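Flap endonuclease 1 (Methanocaldococcus jannaschii, PDB 1A76) cleaves 5'-overhanging DNA flaps and trims 5' ends during replication and repair, as a magnesium-dependent, structure-specific nuclease that PCNA stimulates. Local coordinates at residues Cys135-Ser140 with Ile287-Asp292. Numbering follows the deposited sequence.
Sequences CKYLLS and IKFLVD
Y137 turns the CD2-CE2 edge of its ring onto one face of F289, making a T-shaped pair with centroids 5.7 Å apart and planes at 86°. Its CE2 lies 4.0 Å from CD1 of F289, and the two side chains run past each other in opposite directions. Both rings reach across because CG is anti to the backbone N in each, with chi1 171° in Y137 and 180° in F289. Tyrosine suits the exposed border, where it contributes an aromatic edge while keeping a polar hydroxyl; phenylalanine suits the buried position beside it. L138 comes in at about a right angle to F289, its CD1 lying 4.0 Å from F289 CD2, obliquely to the ring. The same methyl meets CD1 of L290 at 4.0 Å, so it serves both partners. Leucine suits buried position 290, its apolar branches also packing on F62 and V301. The segment axes come no closer than 11.0 Å, a spacing these large side chains bridge. Y58, on helix 56-70, adds a second edge-to-face partner to F289. Away from the two metal sites, this is apolar helix-helix packing with a T-shaped aromatic pair at its border, joining helix 283-292 to I-domain helix 129-142 in the PIN-type nuclease fold of the FEN1 family.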
loop_
_atom_site.group_PDB
_atom_site.type_symbol
_atom_site.label_atom_id
_atom_site.label_comp_id
_atom_site.label_asym_id
_atom_site.label_seq_id
_atom_site.Cartn_x
_atom_site.Cartn_y
_atom_site.Cartn_z
ATOM N N CYS A 135 -13.578 5.140 -1.629
ATOM C CA CYS A 135 -12.718 5.346 -0.472
ATOM C C CYS A 135 -12.082 6.735 -0.540
ATOM O O CYS A 135 -11.945 7.417 0.471
ATOM C CB CYS A 135 -11.630 4.273 -0.432
ATOM S SG CYS A 135 -12.234 2.676 0.174
ATOM N N LYS A 136 -11.703 7.150 -1.741
ATOM C CA LYS A 136 -11.102 8.464 -1.932
ATOM C C LYS A 136 -12.148 9.530 -1.629
ATOM O O LYS A 136 -11.845 10.551 -1.026
ATOM C CB LYS A 136 -10.611 8.620 -3.376
ATOM C CG LYS A 136 -9.497 7.666 -3.763
ATOM C CD LYS A 136 -9.177 7.821 -5.246
ATOM C CE LYS A 136 -7.802 7.271 -5.599
ATOM N NZ LYS A 136 -7.637 7.146 -7.087
ATOM N N TYR A 137 -13.381 9.293 -2.066
ATOM C CA TYR A 137 -14.475 10.236 -1.835
ATOM C C TYR A 137 -14.708 10.382 -0.339
ATOM O O TYR A 137 -14.882 11.488 0.175
ATOM C CB TYR A 137 -15.758 9.733 -2.503
ATOM C CG TYR A 137 -17.013 10.528 -2.154
ATOM C CD1 TYR A 137 -17.084 11.901 -2.405
ATOM C CD2 TYR A 137 -18.137 9.899 -1.597
ATOM C CE1 TYR A 137 -18.245 12.633 -2.115
ATOM C CE2 TYR A 137 -19.310 10.630 -1.303
ATOM C CZ TYR A 137 -19.349 11.993 -1.567
ATOM O OH TYR A 137 -20.486 12.724 -1.298
ATOM N N LEU A 138 -14.712 9.252 0.361
ATOM C CA LEU A 138 -14.925 9.253 1.800
ATOM C C LEU A 138 -13.830 10.065 2.494
ATOM O O LEU A 138 -14.100 10.825 3.427
ATOM C CB LEU A 138 -14.942 7.812 2.331
ATOM C CG LEU A 138 -15.001 7.616 3.854
ATOM C CD1 LEU A 138 -16.260 8.262 4.414
ATOM C CD2 LEU A 138 -14.956 6.123 4.192
ATOM N N LEU A 139 -12.594 9.913 2.029
ATOM C CA LEU A 139 -11.484 10.640 2.634
ATOM C C LEU A 139 -11.669 12.136 2.417
ATOM O O LEU A 139 -11.376 12.940 3.301
ATOM C CB LEU A 139 -10.164 10.184 2.032
ATOM C CG LEU A 139 -9.670 8.813 2.517
ATOM C CD1 LEU A 139 -8.478 8.402 1.664
ATOM C CD2 LEU A 139 -9.279 8.889 3.995
ATOM N N SER A 140 -12.158 12.506 1.237
ATOM C CA SER A 140 -12.388 13.914 0.925
ATOM C C SER A 140 -13.451 14.466 1.868
ATOM O O SER A 140 -13.346 15.586 2.368
ATOM C CB SER A 140 -12.863 14.063 -0.516
ATOM O OG SER A 140 -14.240 13.757 -0.594
ATOM N N ILE A 287 -22.437 11.116 6.972
ATOM C CA ILE A 287 -23.615 10.394 7.464
ATOM C C ILE A 287 -24.402 9.779 6.303
ATOM O O ILE A 287 -24.805 8.610 6.347
ATOM C CB ILE A 287 -24.560 11.339 8.253
ATOM C CG1 ILE A 287 -23.862 11.791 9.536
ATOM C CG2 ILE A 287 -25.891 10.642 8.543
ATOM C CD1 ILE A 287 -24.795 12.139 10.686
ATOM N N LYS A 288 -24.616 10.567 5.262
ATOM C CA LYS A 288 -25.351 10.100 4.109
ATOM C C LYS A 288 -24.635 8.955 3.425
ATOM O O LYS A 288 -25.245 7.949 3.076
ATOM C CB LYS A 288 -25.553 11.239 3.115
ATOM C CG LYS A 288 -26.331 10.839 1.880
ATOM C CD LYS A 288 -26.144 11.833 0.741
ATOM C CE LYS A 288 -26.896 11.371 -0.503
ATOM N NZ LYS A 288 -27.070 12.481 -1.485
ATOM N N PHE A 289 -23.335 9.107 3.225
ATOM C CA PHE A 289 -22.577 8.061 2.555
ATOM C C PHE A 289 -22.504 6.791 3.400
ATOM O O PHE A 289 -22.872 5.696 2.940
ATOM C CB PHE A 289 -21.159 8.562 2.222
ATOM C CG PHE A 289 -20.313 7.532 1.539
ATOM C CD1 PHE A 289 -20.561 7.181 0.214
ATOM C CD2 PHE A 289 -19.298 6.878 2.230
ATOM C CE1 PHE A 289 -19.810 6.187 -0.415
ATOM C CE2 PHE A 289 -18.538 5.881 1.614
ATOM C CZ PHE A 289 -18.798 5.535 0.284
ATOM N N LEU A 290 -22.051 6.946 4.642
ATOM C CA LEU A 290 -21.889 5.825 5.563
ATOM C C LEU A 290 -23.182 5.215 6.132
ATOM O O LEU A 290 -23.418 4.003 6.015
ATOM C CB LEU A 290 -20.968 6.250 6.722
ATOM C CG LEU A 290 -19.561 5.639 6.823
ATOM C CD1 LEU A 290 -18.937 5.438 5.432
ATOM C CD2 LEU A 290 -18.689 6.538 7.703
ATOM N N VAL A 291 -24.015 6.047 6.743
ATOM C CA VAL A 291 -25.260 5.568 7.346
ATOM C C VAL A 291 -26.389 5.343 6.341
ATOM O O VAL A 291 -26.908 4.236 6.207
ATOM C CB VAL A 291 -25.769 6.559 8.439
ATOM C CG1 VAL A 291 -27.052 6.024 9.085
ATOM C CG2 VAL A 291 -24.697 6.768 9.488
ATOM N N ASP A 292 -26.774 6.404 5.646
ATOM C CA ASP A 292 -27.861 6.328 4.680
ATOM C C ASP A 292 -27.601 5.328 3.560
ATOM O O ASP A 292 -28.391 4.414 3.328
ATOM C CB ASP A 292 -28.109 7.701 4.051
ATOM C CG ASP A 292 -28.679 8.710 5.033
ATOM O OD1 ASP A 292 -28.984 8.327 6.179
ATOM O OD2 ASP A 292 -28.819 9.896 4.655
#